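Local coordinates for cysteine synthase (Fusobacterium nucleatum subsp. nucleatum strain ATCC 25586, PDB 5XEM), which probably makes L-cysteine from O-acetyl-L-serine and hydrogen sulfide with pyridoxal 5'-phosphate, and can also release hydrogen sulfide from L-cysteine, at residues Lys221-Gly226 with Gly267-Gly272; Glu205-Pro210 with Val246-Asp251; Asp64-Ile69 with Glu138-Val143; Leu51-Glu56 with Phe147-Asn152. All blocks are in the same frame, centred on the assembly; numbering follows the deposited sequence.

Contact 1: residues Lys221-Gly226 with Gly267-Gly272; sequences KIQGMG and GGISTG. With PLP (pyridoxal-5'-phosphate), chain D; 85F ((2R)-2-azanyl-3-[(2R)-2-azanyl-3-oxidanyl-3-oxidanylidene-propyl]sulfanyl-propanoic acid), chain C.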
loop_
_atom_site.group_PDB
_atom_site.type_symbol
_atom_site.label_atom_id
_atom_site.label_comp_id
_atom_site.label_asym_id
_atom_site.label_seq_id
_atom_site.Cartn_x
_atom_site.Cartn_y
_atom_site.Cartn_z
ATOM N N LYS A 221 -18.079 5.114 13.664
ATOM C CA LYS A 221 -17.613 4.272 12.544
ATOM C C LYS A 221 -16.237 4.711 12.024
ATOM O O LYS A 221 -15.786 4.221 10.965
ATOM C CB LYS A 221 -18.632 4.328 11.402
ATOM C CG LYS A 221 -20.021 3.854 11.802
ATOM C CD LYS A 221 -21.026 3.923 10.662
ATOM C CE LYS A 221 -22.412 3.527 11.149
ATOM N NZ LYS A 221 -23.431 3.731 10.085
ATOM N N ILE A 222 -15.572 5.624 12.723
ATOM C CA ILE A 222 -14.282 6.151 12.235
ATOM C C ILE A 222 -13.200 5.229 12.792
ATOM O O ILE A 222 -12.543 5.522 13.806
ATOM C CB ILE A 222 -14.034 7.624 12.605
ATOM C CG1 ILE A 222 -15.262 8.490 12.228
ATOM C CG2 ILE A 222 -12.738 8.131 11.966
ATOM C CD1 ILE A 222 -15.172 9.942 12.665
ATOM N N GLN A 223 -13.033 4.096 12.116
ATOM C CA GLN A 223 -12.162 3.025 12.609
ATOM C C GLN A 223 -10.758 3.494 12.938
ATOM O O GLN A 223 -10.125 4.179 12.128
ATOM C CB GLN A 223 -12.114 1.869 11.604
ATOM C CG GLN A 223 -13.453 1.223 11.336
ATOM C CD GLN A 223 -13.353 -0.006 10.431
ATOM O OE1 GLN A 223 -12.420 -0.828 10.563
ATOM N NE2 GLN A 223 -14.327 -0.152 9.518
ATOM N N GLY A 224 -10.253 3.109 14.121
ATOM C CA GLY A 224 -8.924 3.534 14.564
ATOM C C GLY A 224 -8.987 4.756 15.477
ATOM O O GLY A 224 -8.181 4.909 16.426
ATOM N N MET A 225 -9.947 5.634 15.230
ATOM C CA MET A 225 -10.074 6.813 16.107
ATOM C C MET A 225 -11.011 6.477 17.284
ATOM O O MET A 225 -11.597 5.393 17.344
ATOM C CB MET A 225 -10.559 8.014 15.311
ATOM C CG MET A 225 -9.436 8.764 14.618
ATOM S SD MET A 225 -9.968 10.024 13.453
ATOM C CE MET A 225 -10.966 11.057 14.568
ATOM N N GLY A 226 -11.131 7.405 18.219
ATOM C CA GLY A 226 -11.968 7.240 19.385
ATOM C C GLY A 226 -11.181 6.628 20.526
ATOM O O GLY A 226 -10.161 5.984 20.317
ATOM N N GLY A 267 -7.136 7.029 1.287
ATOM C CA GLY A 267 -6.843 6.993 2.699
ATOM C C GLY A 267 -7.949 6.287 3.435
ATOM O O GLY A 267 -9.037 6.042 2.890
ATOM N N GLY A 268 -7.711 5.976 4.697
ATOM C CA GLY A 268 -8.734 5.323 5.489
ATOM C C GLY A 268 -9.826 6.279 5.960
ATOM O O GLY A 268 -9.817 7.469 5.651
ATOM N N ILE A 269 -10.735 5.744 6.765
ATOM C CA ILE A 269 -11.880 6.504 7.252
ATOM C C ILE A 269 -11.404 7.642 8.118
ATOM O O ILE A 269 -11.916 8.764 8.036
ATOM C CB ILE A 269 -12.883 5.620 8.016
ATOM C CG1 ILE A 269 -13.344 4.403 7.190
ATOM C CG2 ILE A 269 -14.115 6.444 8.414
ATOM C CD1 ILE A 269 -13.880 3.217 8.009
ATOM N N SER A 270 -10.419 7.372 8.972
ATOM C CA SER A 270 -9.864 8.428 9.822
ATOM C C SER A 270 -9.187 9.535 9.033
ATOM O O SER A 270 -9.119 10.678 9.511
ATOM C CB SER A 270 -8.930 7.866 10.911
ATOM O OG SER A 270 -7.661 7.516 10.416
ATOM N N THR A 271 -8.649 9.227 7.850
ATOM C CA THR A 271 -8.088 10.259 6.992
ATOM C C THR A 271 -9.214 11.170 6.478
ATOM O O THR A 271 -9.030 12.386 6.432
ATOM C CB THR A 271 -7.322 9.664 5.782
ATOM O OG1 THR A 271 -6.184 8.918 6.267
ATOM C CG2 THR A 271 -6.879 10.746 4.824
ATOM N N GLY A 272 -10.346 10.580 6.109
ATOM C CA GLY A 272 -11.522 11.372 5.740
ATOM C C GLY A 272 -11.970 12.273 6.881
ATOM O O GLY A 272 -12.259 13.447 6.670
HETATM N N1 PLP D . -6.468 6.273 12.379
HETATM C C2 PLP D . -6.289 4.945 12.299
HETATM C C2A PLP D . -6.642 4.206 11.008
HETATM C C3 PLP D . -5.757 4.220 13.381
HETATM O O3 PLP D . -5.570 2.881 13.271
HETATM C C4 PLP D . -5.424 4.879 14.562
HETATM C C4A PLP D . -4.853 4.135 15.757
HETATM C C5 PLP D . -5.621 6.266 14.607
HETATM C C6 PLP D . -6.135 6.928 13.494
HETATM C C5A PLP D . -5.285 7.098 15.826
HETATM O O4P PLP D . -3.824 7.195 15.983
HETATM P P PLP D . -3.104 7.374 17.428
HETATM O O1P PLP D . -1.728 7.691 17.229
HETATM O O2P PLP D . -3.365 6.120 18.106
HETATM O O3P PLP D . -3.906 8.440 18.088
HETATM N N 85F C . -5.351 2.921 15.947
HETATM C CA 85F C . -4.936 2.111 17.113
HETATM C CB 85F C . -6.057 2.081 18.175
HETATM S SG 85F C . -6.300 3.627 19.016
HETATM C CD 85F C . -7.555 3.327 20.280
HETATM C CE 85F C . -8.935 2.873 19.733
HETATM N NZ2 85F C . -9.409 3.751 18.655
HETATM C CZ1 85F C . -9.945 2.936 20.910
HETATM O OH1 85F C . -11.163 2.779 20.595
HETATM O OH2 85F C . -9.548 3.145 22.091
HETATM C C 85F C . -4.582 0.698 16.700
HETATM O OXT 85F C . -4.233 0.527 15.521
HETATM O O 85F C . -4.621 -0.191 17.587
HETATM O O HOH W 1 -9.806 4.610 9.411
#
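This buried, mainly apolar contact sets the loop 221-226 against the first turn of helix 269-284 at the cofactor site. It has the fold-type II arrangement of PLP enzymes of the cysteine synthase family, in which a serine meets the pyridine nitrogen. No direct hydrogen bond joins the segments. Ile222 lays its CG2 methyl against the Ser270 backbone, 3.6 Å from Ser270 CA. Ile269 CD1 reaches Gln223 NE2 at 3.7 Å, the two side chains crossing aslant, while Gln223 OE1 is held by Ser101 N. Met225 SD presses on Ser270 CB at 3.5 Å. One water ties the backbones together, donating to Gln223 O and accepting from Ser270 N. A type II turn from Ile222 to Met225 brings Gly224 up to the cofactor ring, with Gly224 O 3.3 Å from PLP C4. NZ2 of the lanthionine ligand donates to Gly224 O at 2.8 Å and to Gly226 O at 2.9 Å, with a weaker bond to Met225 O. Ser270 turns its hydroxyl between its own backbone N and carbonyl carbon (chi1 77°), which aims it at the cofactor: Ser270 OG donates to PLP N1 at 2.6 Å.

Contact 2: residues Glu205-Pro210 with Val246-Asp251; sequences EPASSP and VCEDDD. With CA (calcium ion), chain J.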
loop_
_atom_site.group_PDB
_atom_site.type_symbol
_atom_site.label_atom_id
_atom_site.label_comp_id
_atom_site.label_asym_id
_atom_site.label_seq_id
_atom_site.Cartn_x
_atom_site.Cartn_y
_atom_site.Cartn_z
ATOM N N GLU A 205 -11.407 14.046 17.131
ATOM C CA GLU A 205 -12.078 12.868 17.689
ATOM C C GLU A 205 -13.413 12.659 16.989
ATOM O O GLU A 205 -13.898 13.549 16.277
ATOM C CB GLU A 205 -12.225 13.029 19.216
ATOM C CG GLU A 205 -13.251 14.054 19.661
ATOM C CD GLU A 205 -13.346 14.188 21.177
ATOM O OE1 GLU A 205 -12.705 13.385 21.896
ATOM O OE2 GLU A 205 -14.076 15.093 21.641
ATOM N N PRO A 206 -14.009 11.466 17.129
ATOM C CA PRO A 206 -15.301 11.259 16.486
ATOM C C PRO A 206 -16.379 12.127 17.139
ATOM O O PRO A 206 -16.487 12.150 18.379
ATOM C CB PRO A 206 -15.590 9.775 16.742
ATOM C CG PRO A 206 -14.281 9.177 17.054
ATOM C CD PRO A 206 -13.496 10.236 17.735
ATOM N N ALA A 207 -17.185 12.784 16.327
ATOM C CA ALA A 207 -18.297 13.578 16.871
ATOM C C ALA A 207 -19.248 12.735 17.699
ATOM O O ALA A 207 -19.795 13.260 18.664
ATOM C CB ALA A 207 -19.064 14.312 15.764
ATOM N N SER A 208 -19.465 11.456 17.353
ATOM C CA SER A 208 -20.363 10.602 18.150
ATOM C C SER A 208 -19.648 9.837 19.288
ATOM O O SER A 208 -20.251 9.004 19.972
ATOM C CB SER A 208 -21.137 9.637 17.253
ATOM O OG SER A 208 -20.273 9.000 16.371
ATOM N N SER A 209 -18.372 10.115 19.485
ATOM C CA SER A 209 -17.690 9.684 20.693
ATOM C C SER A 209 -16.773 10.776 21.211
ATOM O O SER A 209 -15.546 10.613 21.268
ATOM C CB SER A 209 -16.927 8.391 20.470
ATOM O OG SER A 209 -16.623 7.811 21.736
ATOM N N PRO A 210 -17.380 11.867 21.688
ATOM C CA PRO A 210 -16.689 13.098 21.973
ATOM C C PRO A 210 -16.146 13.149 23.395
ATOM O O PRO A 210 -16.520 14.047 24.187
ATOM C CB PRO A 210 -17.781 14.110 21.749
ATOM C CG PRO A 210 -18.974 13.445 22.320
ATOM C CD PRO A 210 -18.828 12.011 21.947
ATOM N N VAL A 246 -13.774 17.803 15.738
ATOM C CA VAL A 246 -14.555 16.604 15.590
ATOM C C VAL A 246 -14.992 16.365 14.156
ATOM O O VAL A 246 -14.967 17.274 13.323
ATOM C CB VAL A 246 -15.804 16.632 16.492
ATOM C CG1 VAL A 246 -15.402 16.868 17.940
ATOM C CG2 VAL A 246 -16.821 17.680 15.997
ATOM N N CYS A 247 -15.436 15.134 13.894
ATOM C CA CYS A 247 -16.040 14.782 12.622
ATOM C C CYS A 247 -17.115 13.721 12.814
ATOM O O CYS A 247 -16.920 12.746 13.527
ATOM C CB CYS A 247 -14.987 14.276 11.650
ATOM S SG CYS A 247 -15.594 14.061 9.961
ATOM N N GLU A 248 -18.262 13.937 12.187
ATOM C CA GLU A 248 -19.337 12.944 12.137
ATOM C C GLU A 248 -18.978 11.776 11.206
ATOM O O GLU A 248 -18.213 11.924 10.267
ATOM C CB GLU A 248 -20.661 13.597 11.701
ATOM C CG GLU A 248 -21.158 14.713 12.636
ATOM C CD GLU A 248 -21.909 14.207 13.874
ATOM O OE1 GLU A 248 -22.063 12.982 14.066
ATOM O OE2 GLU A 248 -22.374 15.056 14.667
ATOM N N ASP A 249 -19.548 10.621 11.486
ATOM C CA ASP A 249 -19.291 9.420 10.688
ATOM C C ASP A 249 -19.560 9.660 9.201
ATOM O O ASP A 249 -18.723 9.342 8.372
ATOM C CB ASP A 249 -20.186 8.284 11.155
ATOM C CG ASP A 249 -19.852 7.764 12.550
ATOM O OD1 ASP A 249 -18.738 8.059 13.085
ATOM O OD2 ASP A 249 -20.698 7.032 13.097
ATOM N N ASP A 250 -20.734 10.211 8.863
ATOM C CA ASP A 250 -21.107 10.368 7.455
ATOM C C ASP A 250 -20.150 11.286 6.714
ATOM O O ASP A 250 -19.742 10.988 5.591
ATOM C CB ASP A 250 -22.618 10.768 7.259
ATOM C CG ASP A 250 -23.057 12.067 8.018
ATOM O OD1 ASP A 250 -22.246 12.666 8.775
ATOM O OD2 ASP A 250 -24.231 12.487 7.845
ATOM N N ASP A 251 -19.758 12.384 7.340
ATOM C CA ASP A 251 -18.825 13.334 6.736
ATOM C C ASP A 251 -17.432 12.714 6.511
ATOM O O ASP A 251 -16.781 12.997 5.492
ATOM C CB ASP A 251 -18.689 14.581 7.607
ATOM C CG ASP A 251 -19.968 15.388 7.693
ATOM O OD1 ASP A 251 -20.801 15.294 6.756
ATOM O OD2 ASP A 251 -20.140 16.118 8.700
HETATM CA CA CA J . -23.932 14.498 9.427
HETATM O O HOH W 2 -18.257 10.393 14.683
HETATM O O HOH W 3 -21.372 10.397 13.737
HETATM O O HOH W 4 -23.517 15.493 6.880
HETATM O O HOH W 5 -22.529 16.314 9.651
#
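Ala207 CB sits over one face of the Glu248 carboxylate, 3.4 Å from Glu248 CD and nearly as close to both carboxylate oxygens. A bend in the glutamate (chi2 -82°) folds the flat group back over that methyl, and a water donates to Glu248 OE1 at 2.7 Å. The same water donates to Ser208 OG and accepts from Asp249 N. The Asp249 carboxylate only comes near Ser208, Asp249 OD1 lying 3.7 Å from Ser208 OG; the stronger partners lie elsewhere, Pro219 O for the hydroxyl and Lys221 N for Asp249 OD1. A second water links Ser208 N, Cys247 O and Asp249 OD1. These groups extend a parallel strand pairing, Glu205 with Val246 and Pro206 with Cys247, in which strand 245-247 forms the border of the larger sheet and belongs to a beta-alpha-beta unit with strand 200-206 and helix 211-214. Cys247 N donates to Glu205 O at 3.2 Å. Ala207 N, on the type I turn from Pro206 to Ser209, gives Cys247 O a nearly straight bond (2.8 Å, 175°). Glu205 and Val246 lie side by side, CG to CG1 3.9 Å, and the glutamate's carboxylate goes on to Ser213 OG and Leu212 N. On the following helix the Asp250 carboxylate binds a calcium ion through both oxygens, OD1 and OD2, each at 2.6 Å. Two further calcium ligands are waters, which donate to Asp251 OD1 and OD2, making that side chain a second-shell partner of the metal.

Contact 3: residues Asp64-Ile69 with Glu138-Val143; sequences DKDTVI and EKKYFV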
loop_
_atom_site.group_PDB
_atom_site.type_symbol
_atom_site.label_atom_id
_atom_site.label_comp_id
_atom_site.label_asym_id
_atom_site.label_seq_id
_atom_site.Cartn_x
_atom_site.Cartn_y
_atom_site.Cartn_z
ATOM N N ASP A 64 13.484 -11.610 24.365
ATOM C CA ASP A 64 14.393 -12.691 23.945
ATOM C C ASP A 64 13.744 -13.356 22.733
ATOM O O ASP A 64 12.590 -13.058 22.390
ATOM C CB ASP A 64 14.520 -13.756 25.059
ATOM C CG ASP A 64 15.030 -13.194 26.389
ATOM O OD1 ASP A 64 15.753 -12.197 26.376
ATOM O OD2 ASP A 64 14.711 -13.774 27.449
ATOM N N LYS A 65 14.456 -14.309 22.131
ATOM C CA LYS A 65 13.971 -15.042 20.965
ATOM C C LYS A 65 12.636 -15.711 21.225
ATOM O O LYS A 65 11.804 -15.806 20.317
ATOM C CB LYS A 65 14.983 -16.136 20.537
ATOM C CG LYS A 65 16.396 -15.642 20.251
ATOM C CD LYS A 65 17.382 -16.815 20.157
ATOM C CE LYS A 65 18.653 -16.572 20.962
ATOM N NZ LYS A 65 18.473 -16.958 22.388
ATOM N N ASP A 66 12.432 -16.186 22.455
ATOM C CA ASP A 66 11.232 -16.935 22.804
ATOM C C ASP A 66 10.169 -16.102 23.559
ATOM O O ASP A 66 9.233 -16.656 24.092
ATOM C CB ASP A 66 11.588 -18.196 23.604
ATOM C CG ASP A 66 12.376 -17.904 24.868
ATOM O OD1 ASP A 66 13.071 -16.862 24.925
ATOM O OD2 ASP A 66 12.313 -18.728 25.800
ATOM N N THR A 67 10.317 -14.781 23.583
ATOM C CA THR A 67 9.336 -13.899 24.232
ATOM C C THR A 67 8.128 -13.711 23.313
ATOM O O THR A 67 8.304 -13.376 22.137
ATOM C CB THR A 67 9.947 -12.529 24.486
ATOM O OG1 THR A 67 11.096 -12.714 25.322
ATOM C CG2 THR A 67 8.933 -11.594 25.156
ATOM N N VAL A 68 6.933 -13.964 23.844
ATOM C CA VAL A 68 5.702 -13.746 23.074
ATOM C C VAL A 68 5.302 -12.273 23.187
ATOM O O VAL A 68 5.191 -11.744 24.302
ATOM C CB VAL A 68 4.570 -14.665 23.577
ATOM C CG1 VAL A 68 3.277 -14.426 22.813
ATOM C CG2 VAL A 68 4.995 -16.136 23.425
ATOM N N ILE A 69 5.042 -11.635 22.048
ATOM C CA ILE A 69 4.589 -10.259 22.041
ATOM C C ILE A 69 3.053 -10.335 22.066
ATOM O O ILE A 69 2.471 -11.110 21.321
ATOM C CB ILE A 69 5.069 -9.487 20.797
ATOM C CG1 ILE A 69 6.576 -9.690 20.580
ATOM C CG2 ILE A 69 4.682 -8.017 20.889
ATOM C CD1 ILE A 69 7.444 -9.415 21.786
ATOM N N GLU A 138 1.634 -17.676 29.479
ATOM C CA GLU A 138 2.960 -17.539 28.884
ATOM C C GLU A 138 4.086 -17.415 29.910
ATOM O O GLU A 138 3.990 -16.653 30.883
ATOM C CB GLU A 138 3.036 -16.302 27.980
ATOM C CG GLU A 138 2.180 -16.372 26.740
ATOM C CD GLU A 138 2.536 -17.508 25.806
ATOM O OE1 GLU A 138 3.614 -18.137 25.896
ATOM O OE2 GLU A 138 1.691 -17.747 24.928
ATOM N N LYS A 139 5.159 -18.143 29.646
ATOM C CA LYS A 139 6.359 -18.067 30.453
ATOM C C LYS A 139 7.136 -16.748 30.241
ATOM O O LYS A 139 7.709 -16.193 31.194
ATOM C CB LYS A 139 7.243 -19.280 30.133
ATOM C CG LYS A 139 8.570 -19.294 30.861
ATOM C CD LYS A 139 9.354 -20.577 30.577
ATOM C CE LYS A 139 10.853 -20.303 30.518
ATOM N NZ LYS A 139 11.274 -19.380 31.607
ATOM N N LYS A 140 7.180 -16.259 28.998
ATOM C CA LYS A 140 7.928 -15.036 28.665
ATOM C C LYS A 140 7.036 -14.200 27.739
ATOM O O LYS A 140 6.554 -14.723 26.731
ATOM C CB LYS A 140 9.228 -15.371 27.916
ATOM C CG LYS A 140 10.306 -16.117 28.713
ATOM C CD LYS A 140 11.631 -15.922 27.991
ATOM C CE LYS A 140 12.797 -16.675 28.580
ATOM N NZ LYS A 140 13.923 -16.451 27.620
ATOM N N TYR A 141 6.804 -12.932 28.073
ATOM C CA TYR A 141 6.017 -12.062 27.208
ATOM C C TYR A 141 6.437 -10.622 27.371
ATOM O O TYR A 141 7.109 -10.261 28.347
ATOM C CB TYR A 141 4.515 -12.231 27.452
ATOM C CG TYR A 141 4.074 -11.930 28.856
ATOM C CD1 TYR A 141 3.911 -10.630 29.272
ATOM C CD2 TYR A 141 3.817 -12.961 29.780
ATOM C CE1 TYR A 141 3.518 -10.343 30.563
ATOM C CE2 TYR A 141 3.402 -12.684 31.068
ATOM C CZ TYR A 141 3.273 -11.372 31.456
ATOM O OH TYR A 141 2.878 -11.069 32.734
ATOM N N PHE A 142 6.056 -9.812 26.378
ATOM C CA PHE A 142 6.199 -8.395 26.438
ATOM C C PHE A 142 4.901 -7.798 25.878
ATOM O O PHE A 142 4.483 -8.181 24.788
ATOM C CB PHE A 142 7.388 -7.941 25.582
ATOM C CG PHE A 142 7.517 -6.459 25.473
ATOM C CD1 PHE A 142 7.870 -5.713 26.577
ATOM C CD2 PHE A 142 7.265 -5.795 24.274
ATOM C CE1 PHE A 142 7.960 -4.334 26.514
ATOM C CE2 PHE A 142 7.397 -4.410 24.198
ATOM C CZ PHE A 142 7.725 -3.682 25.336
ATOM N N VAL A 143 4.303 -6.863 26.596
ATOM C CA VAL A 143 3.136 -6.120 26.069
ATOM C C VAL A 143 3.619 -4.748 25.683
ATOM O O VAL A 143 3.999 -4.004 26.563
ATOM C CB VAL A 143 2.034 -5.999 27.151
ATOM C CG1 VAL A 143 0.811 -5.214 26.603
ATOM C CG2 VAL A 143 1.635 -7.384 27.629
#
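Lys140 NZ is gripped by two carboxylates of the turn 64-67. It donates to Asp64 OD2 at 2.8 Å, from that oxygen's anti side and 19° out of the carboxylate plane, and to the syn lone pair of Asp66 OD1 at 2.9 Å, with a weak third bond to Asp66 OD2. The lysine chain, extended beyond CG, crosses Asp64 at about a right angle and brings its charge to both acids, forming a salt-bridge network near the surface. The turn is type I, and Thr67 OG1 accepts from Asp64 N at 2.8 Å. Beyond it, strand 141-142 pairs in parallel with strand 68-72 and forms one border of the four-stranded parallel sheet. Val68 satisfies both its backbone polar groups here: its N donates to Lys140 O (3.0 Å, 170°), and its O accepts from Phe142 N, also at 3.0 Å. The backbone of Ile69 bonds instead to Lys91 and Lys93. Glu138 OE1 rests on Val68 CG2 at 3.5 Å, while its OE2 makes a salt bridge to Lys93. Thr67 CG2 packs against Tyr141 C at 3.5 Å, and Ile69 CD1 comes to the edge of the Phe142 ring, 4.1 Å from Phe142 CB.

Contact 4: residues Leu51-Glu56 with Phe147-Asn152; sequences LKMIEE and FTNVNN
Asn151 lies in the tight part of this contact, one face of its amide covered by the methylenes of Glu56: Glu56 CB is 3.5 Å from Asn151 ND2, and Glu56 CG is 3.6 Å from Asn151 OD1. The Glu56 carboxylate is turned 44° from the amide plane. Lys52 crosses Asn151 at about a right angle and brings its CE to 3.5 Å from Asn151 OD1. On the buried flank Met53 crosses Asn149 aslant, with Met53 CG 3.6 Å and Met53 SD 3.7 Å from Asn149 ND2. The rest is looser. No direct hydrogen bond spans the segments; one water donates to Met53 O and accepts from both Asn149 ND2 and Asn151 ND2. Toward the partly exposed side Lys52 NZ makes a weak salt bridge with Glu56 OE2 at 3.4 Å, its stronger partner being Glu158. With CG anti to the backbone N (chi1 -166°), Asn149 points its OD1 back to accept from Asn151 N at 2.9 Å, while its ND2 also donates to Pro144 O. This capping bond, from an amide to a side chain two residues earlier, lies at the turn leading into helix 151-167, which packs against helix 46-60, whose first residue, Lys46, is the predicted attachment point of the cofactor.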
loop_
_atom_site.group_PDB
_atom_site.type_symbol
_atom_site.label_atom_id
_atom_site.label_comp_id
_atom_site.label_asym_id
_atom_site.label_seq_id
_atom_site.Cartn_x
_atom_site.Cartn_y
_atom_site.Cartn_z
ATOM N N LEU A 51 7.794 -0.438 15.474
ATOM C CA LEU A 51 9.240 -0.533 15.388
ATOM C C LEU A 51 9.897 0.018 16.640
ATOM O O LEU A 51 10.747 -0.642 17.241
ATOM C CB LEU A 51 9.771 0.225 14.193
ATOM C CG LEU A 51 11.280 0.105 13.949
ATOM C CD1 LEU A 51 11.694 -1.356 13.793
ATOM C CD2 LEU A 51 11.680 0.944 12.749
ATOM N N LYS A 52 9.529 1.225 17.035
ATOM C CA LYS A 52 10.206 1.807 18.180
ATOM C C LYS A 52 9.913 1.066 19.486
ATOM O O LYS A 52 10.834 0.850 20.290
ATOM C CB LYS A 52 9.924 3.290 18.334
ATOM C CG LYS A 52 10.890 3.906 19.362
ATOM C CD LYS A 52 10.896 5.414 19.408
ATOM C CE LYS A 52 11.885 5.952 20.433
ATOM N NZ LYS A 52 13.299 5.791 20.025
ATOM N N MET A 53 8.656 0.672 19.713
ATOM C CA MET A 53 8.332 -0.090 20.925
ATOM C C MET A 53 9.111 -1.393 20.973
ATOM O O MET A 53 9.646 -1.774 22.047
ATOM C CB MET A 53 6.831 -0.346 21.046
ATOM C CG MET A 53 6.035 0.917 21.290
ATOM S SD MET A 53 4.295 0.616 21.683
ATOM C CE MET A 53 3.697 -0.133 20.156
ATOM N N ILE A 54 9.219 -2.073 19.829
ATOM C CA ILE A 54 9.933 -3.348 19.817
ATOM C C ILE A 54 11.432 -3.137 19.979
ATOM O O ILE A 54 12.063 -3.797 20.808
ATOM C CB ILE A 54 9.641 -4.196 18.552
ATOM C CG1 ILE A 54 8.201 -4.692 18.567
ATOM C CG2 ILE A 54 10.608 -5.389 18.468
ATOM C CD1 ILE A 54 7.781 -5.474 19.783
ATOM N N GLU A 55 11.992 -2.216 19.201
ATOM C CA GLU A 55 13.437 -1.969 19.249
ATOM C C GLU A 55 13.893 -1.508 20.637
ATOM O O GLU A 55 14.893 -2.032 21.151
ATOM C CB GLU A 55 13.866 -0.985 18.202
ATOM C CG GLU A 55 13.926 -1.585 16.814
ATOM C CD GLU A 55 14.552 -0.631 15.829
ATOM O OE1 GLU A 55 14.544 0.606 16.024
ATOM O OE2 GLU A 55 15.042 -1.147 14.813
ATOM N N GLU A 56 13.140 -0.605 21.264
ATOM C CA GLU A 56 13.509 -0.176 22.618
ATOM C C GLU A 56 13.432 -1.336 23.629
ATOM O O GLU A 56 14.319 -1.466 24.478
ATOM C CB GLU A 56 12.706 1.051 23.074
ATOM C CG GLU A 56 13.030 2.370 22.344
ATOM C CD GLU A 56 14.519 2.679 22.261
ATOM O OE1 GLU A 56 15.222 2.530 23.273
ATOM O OE2 GLU A 56 15.013 3.079 21.189
ATOM N N PHE A 147 -1.099 2.291 24.490
ATOM C CA PHE A 147 -1.846 3.264 25.293
ATOM C C PHE A 147 -1.011 3.982 26.352
ATOM O O PHE A 147 -1.330 5.108 26.723
ATOM C CB PHE A 147 -3.056 2.580 25.926
ATOM C CG PHE A 147 -3.933 1.937 24.916
ATOM C CD1 PHE A 147 -4.812 2.714 24.187
ATOM C CD2 PHE A 147 -3.832 0.575 24.632
ATOM C CE1 PHE A 147 -5.597 2.138 23.202
ATOM C CE2 PHE A 147 -4.611 0.003 23.627
ATOM C CZ PHE A 147 -5.494 0.790 22.928
ATOM N N THR A 148 0.050 3.321 26.822
ATOM C CA THR A 148 0.865 3.827 27.937
ATOM C C THR A 148 2.353 3.991 27.596
ATOM O O THR A 148 3.084 4.674 28.312
ATOM C CB THR A 148 0.738 2.868 29.119
ATOM O OG1 THR A 148 1.360 1.608 28.794
ATOM C CG2 THR A 148 -0.740 2.623 29.427
ATOM N N ASN A 149 2.802 3.376 26.501
ATOM C CA ASN A 149 4.228 3.333 26.170
ATOM C C ASN A 149 4.680 4.638 25.564
ATOM O O ASN A 149 4.243 5.014 24.472
ATOM C CB ASN A 149 4.482 2.158 25.218
ATOM C CG ASN A 149 5.954 1.794 25.067
ATOM O OD1 ASN A 149 6.830 2.647 25.111
ATOM N ND2 ASN A 149 6.222 0.501 24.862
ATOM N N VAL A 150 5.582 5.350 26.247
ATOM C CA VAL A 150 6.045 6.638 25.697
ATOM C C VAL A 150 6.751 6.520 24.366
ATOM O O VAL A 150 6.854 7.502 23.646
ATOM C CB VAL A 150 6.945 7.454 26.650
ATOM C CG1 VAL A 150 6.177 7.747 27.932
ATOM C CG2 VAL A 150 8.253 6.739 26.905
ATOM N N ASN A 151 7.208 5.326 24.016
ATOM C CA ASN A 151 7.815 5.115 22.706
ATOM C C ASN A 151 6.833 5.253 21.535
ATOM O O ASN A 151 7.269 5.334 20.366
ATOM C CB ASN A 151 8.552 3.786 22.646
ATOM C CG ASN A 151 9.796 3.780 23.513
ATOM O OD1 ASN A 151 10.562 4.747 23.478
ATOM N ND2 ASN A 151 9.968 2.741 24.327
ATOM N N ASN A 152 5.532 5.244 21.830
ATOM C CA ASN A 152 4.515 5.639 20.834
ATOM C C ASN A 152 4.684 7.135 20.453
ATOM O O ASN A 152 5.180 7.453 19.354
ATOM C CB ASN A 152 3.119 5.198 21.358
ATOM C CG ASN A 152 1.959 5.772 20.596
ATOM O OD1 ASN A 152 2.105 6.577 19.660
ATOM N ND2 ASN A 152 0.757 5.364 21.026
HETATM O O HOH W 6 9.018 -0.226 24.329
#

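In the fold
The four contacts form two touching pairs on opposite sides of the chain's centre. Contacts 1 and 2 have centres 10 Å apart and interlock where Ile222 CD1 packs 3.4 Å from Cys247 O. Contacts 3 and 4 have centres 16 Å apart; Phe142 CE2 lies 4.1 Å from Met53 O, and contact 3 is nested within the loop closed by contact 4. The cofactor site lies between the pairs: contact 1 supplies groups that bind PLP and lanthionine, and contact 4 approaches from the other side through Phe147, in the lanthionine pocket. The nearest atoms of contacts 1 and 4 are about 7 Å apart. Contact 3 is remote, its centre about 31 Å from that of contact 1.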